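Local coordinates for protein endoribonuclease PemK (Escherichia coli, PDB 1M1F) that acts as the toxin of a plasmid-borne toxin-antitoxin system, probably as an endoribonuclease, and kills daughter cells that lose the plasmid, at residues Glu5-Leu11 and Gly21-Ile27. Numbering follows the deposited sequence.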
loop_
_atom_site.group_PDB
_atom_site.type_symbol
_atom_site.label_atom_id
_atom_site.label_comp_id
_atom_site.label_asym_id
_atom_site.label_seq_id
_atom_site.Cartn_x
_atom_site.Cartn_y
_atom_site.Cartn_z
ATOM N N GLU A 5 5.306 -14.828 -0.247
ATOM C CA GLU A 5 5.054 -15.476 1.030
ATOM C C GLU A 5 3.775 -14.947 1.647
ATOM O O GLU A 5 3.451 -13.764 1.535
ATOM C CB GLU A 5 6.197 -15.249 2.019
ATOM C CG GLU A 5 7.491 -15.927 1.608
ATOM C CD GLU A 5 8.678 -15.579 2.484
ATOM O OE1 GLU A 5 8.587 -14.683 3.334
ATOM O OE2 GLU A 5 9.732 -16.221 2.305
ATOM N N ILE A 6 3.069 -15.836 2.329
ATOM C CA ILE A 6 1.918 -15.494 3.137
ATOM C C ILE A 6 2.384 -15.525 4.591
ATOM O O ILE A 6 2.992 -16.510 5.038
ATOM C CB ILE A 6 0.776 -16.495 2.933
ATOM C CG1 ILE A 6 0.219 -16.358 1.520
ATOM C CG2 ILE A 6 -0.326 -16.269 3.952
ATOM C CD1 ILE A 6 -0.882 -17.344 1.198
ATOM N N TRP A 7 2.130 -14.413 5.293
ATOM C CA TRP A 7 2.448 -14.238 6.710
ATOM C C TRP A 7 1.179 -13.953 7.492
ATOM O O TRP A 7 0.301 -13.237 7.013
ATOM C CB TRP A 7 3.441 -13.082 6.917
ATOM C CG TRP A 7 4.833 -13.356 6.439
ATOM C CD1 TRP A 7 5.213 -13.699 5.180
ATOM C CD2 TRP A 7 6.031 -13.329 7.222
ATOM N NE1 TRP A 7 6.574 -13.885 5.123
ATOM C CE2 TRP A 7 7.100 -13.657 6.366
ATOM C CE3 TRP A 7 6.312 -13.048 8.563
ATOM C CZ2 TRP A 7 8.413 -13.724 6.806
ATOM C CZ3 TRP A 7 7.617 -13.115 8.999
ATOM C CH2 TRP A 7 8.652 -13.440 8.122
ATOM N N LEU A 8 1.073 -14.516 8.693
ATOM C CA LEU A 8 -0.029 -14.211 9.593
ATOM C C LEU A 8 0.387 -13.026 10.461
ATOM O O LEU A 8 1.396 -13.095 11.156
ATOM C CB LEU A 8 -0.327 -15.419 10.471
ATOM C CG LEU A 8 -1.487 -15.229 11.451
ATOM C CD1 LEU A 8 -2.807 -15.064 10.754
ATOM C CD2 LEU A 8 -1.541 -16.390 12.439
ATOM N N VAL A 9 -0.393 -11.951 10.439
ATOM C CA VAL A 9 -0.008 -10.749 11.169
ATOM C C VAL A 9 -1.213 -9.912 11.563
ATOM O O VAL A 9 -2.228 -9.897 10.867
ATOM C CB VAL A 9 0.995 -9.907 10.306
ATOM C CG1 VAL A 9 0.327 -9.326 9.047
ATOM C CG2 VAL A 9 1.674 -8.824 11.147
ATOM N N SER A 10 -1.088 -9.224 12.702
ATOM C CA SER A 10 -2.095 -8.261 13.130
ATOM C C SER A 10 -2.001 -6.969 12.339
ATOM O O SER A 10 -0.944 -6.357 12.270
ATOM C CB SER A 10 -1.937 -7.927 14.611
ATOM O OG SER A 10 -2.922 -6.974 14.992
ATOM N N LEU A 11 -3.127 -6.570 11.766
ATOM C CA LEU A 11 -3.238 -5.302 11.045
ATOM C C LEU A 11 -3.826 -4.191 11.913
ATOM O O LEU A 11 -3.958 -3.053 11.464
ATOM C CB LEU A 11 -4.136 -5.496 9.826
ATOM C CG LEU A 11 -3.622 -6.465 8.757
ATOM C CD1 LEU A 11 -4.634 -6.642 7.634
ATOM C CD2 LEU A 11 -2.293 -5.972 8.215
ATOM N N GLY A 21 -8.142 -6.838 11.790
ATOM C CA GLY A 21 -7.839 -8.165 12.303
ATOM C C GLY A 21 -6.449 -8.728 12.109
ATOM O O GLY A 21 -5.583 -8.147 11.458
ATOM N N THR A 22 -6.235 -9.880 12.732
ATOM C CA THR A 22 -5.039 -10.668 12.524
ATOM C C THR A 22 -5.427 -11.648 11.425
ATOM O O THR A 22 -6.397 -12.397 11.556
ATOM C CB THR A 22 -4.656 -11.415 13.793
ATOM O OG1 THR A 22 -4.200 -10.482 14.778
ATOM C CG2 THR A 22 -3.460 -12.312 13.554
ATOM N N ARG A 23 -4.673 -11.634 10.328
ATOM C CA ARG A 23 -5.018 -12.445 9.176
ATOM C C ARG A 23 -3.800 -12.653 8.302
ATOM O O ARG A 23 -2.772 -11.998 8.462
ATOM C CB ARG A 23 -6.121 -11.754 8.374
ATOM C CG ARG A 23 -5.709 -10.424 7.786
ATOM C CD ARG A 23 -6.818 -9.707 7.040
ATOM N NE ARG A 23 -8.002 -9.483 7.865
ATOM C CZ ARG A 23 -9.137 -10.166 7.774
ATOM N NH1 ARG A 23 -9.294 -11.136 6.881
ATOM N NH2 ARG A 23 -10.141 -9.873 8.588
ATOM N N PRO A 24 -3.910 -13.586 7.369
ATOM C CA PRO A 24 -2.832 -13.801 6.410
ATOM C C PRO A 24 -2.721 -12.598 5.493
ATOM O O PRO A 24 -3.733 -11.976 5.139
ATOM C CB PRO A 24 -3.288 -15.036 5.621
ATOM C CG PRO A 24 -4.423 -15.607 6.385
ATOM C CD PRO A 24 -5.036 -14.501 7.149
ATOM N N VAL A 25 -1.485 -12.275 5.154
ATOM C CA VAL A 25 -1.188 -11.234 4.183
ATOM C C VAL A 25 -0.148 -11.775 3.208
ATOM O O VAL A 25 0.649 -12.652 3.557
ATOM C CB VAL A 25 -0.689 -9.906 4.822
ATOM C CG1 VAL A 25 -1.684 -9.375 5.843
ATOM C CG2 VAL A 25 0.676 -10.072 5.429
ATOM N N LEU A 26 -0.182 -11.279 1.978
ATOM C CA LEU A 26 0.734 -11.706 0.926
ATOM C C LEU A 26 1.778 -10.635 0.669
ATOM O O LEU A 26 1.428 -9.483 0.431
ATOM C CB LEU A 26 -0.056 -11.977 -0.357
ATOM C CG LEU A 26 0.730 -12.410 -1.595
ATOM C CD1 LEU A 26 1.432 -13.738 -1.335
ATOM C CD2 LEU A 26 -0.187 -12.505 -2.797
ATOM N N ILE A 27 3.055 -11.004 0.707
ATOM C CA ILE A 27 4.133 -10.044 0.477
ATOM C C ILE A 27 4.267 -9.729 -1.006
ATOM O O ILE A 27 4.400 -10.619 -1.842
ATOM C CB ILE A 27 5.466 -10.563 1.076
ATOM C CG1 ILE A 27 5.316 -10.723 2.604
ATOM C CG2 ILE A 27 6.622 -9.616 0.726
ATOM C CD1 ILE A 27 6.582 -11.091 3.376
HETATM O O HOH W 1 -5.244 -8.146 15.711
#
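The carbonyl O of Trp7 is gripped twice from strand 22-27: Val25 N donates to it at 2.8 Å, and Pro24 CA adds a C-H...O contact at 3.2 Å. Val25 O answers in the same way, taking the N-H of Trp7 in its carbonyl plane and touching Ile6 CA at 3.1 Å. Four more backbone bonds, from Glu5-Ile27 to Leu11-Gly21, complete an antiparallel pairing in which the short strand segments run at 148° to each other. In the Val9-Arg23 pair both donors stand about 40° above the acceptor carbonyl planes, away from the lone pairs.

On the face carrying Trp7, Val9 and Val25, the CD1 methyl of Ile27 comes obliquely against the indole, 3.3 Å from Trp7 NE1. Trp7 NE1 donates its hydrogen to Glu5 OE1 (2.8 Å), which lies in the indole plane but is met on its anti side, out of the carboxylate plane; the bond should restrain the ring's rotation. Glu5 OE2 forms a salt bridge with Arg89. With chi1 at 67°, Val9 CG1 sits between the backbone N and the carbonyl carbon and meets Val25 CG2 at 3.7 Å. On the opposite face, Ile6 CG2 lies beside Pro24 CB, and a water joins Ser10 OG to Thr22 OG1.

The two strands form a beta hairpin in the antiparallel sheet of this MazF-like toxin, flanked by strands 88-92 and 41-46, while Met82 of helix 82-85 packs on Trp7, Val9 and Val25.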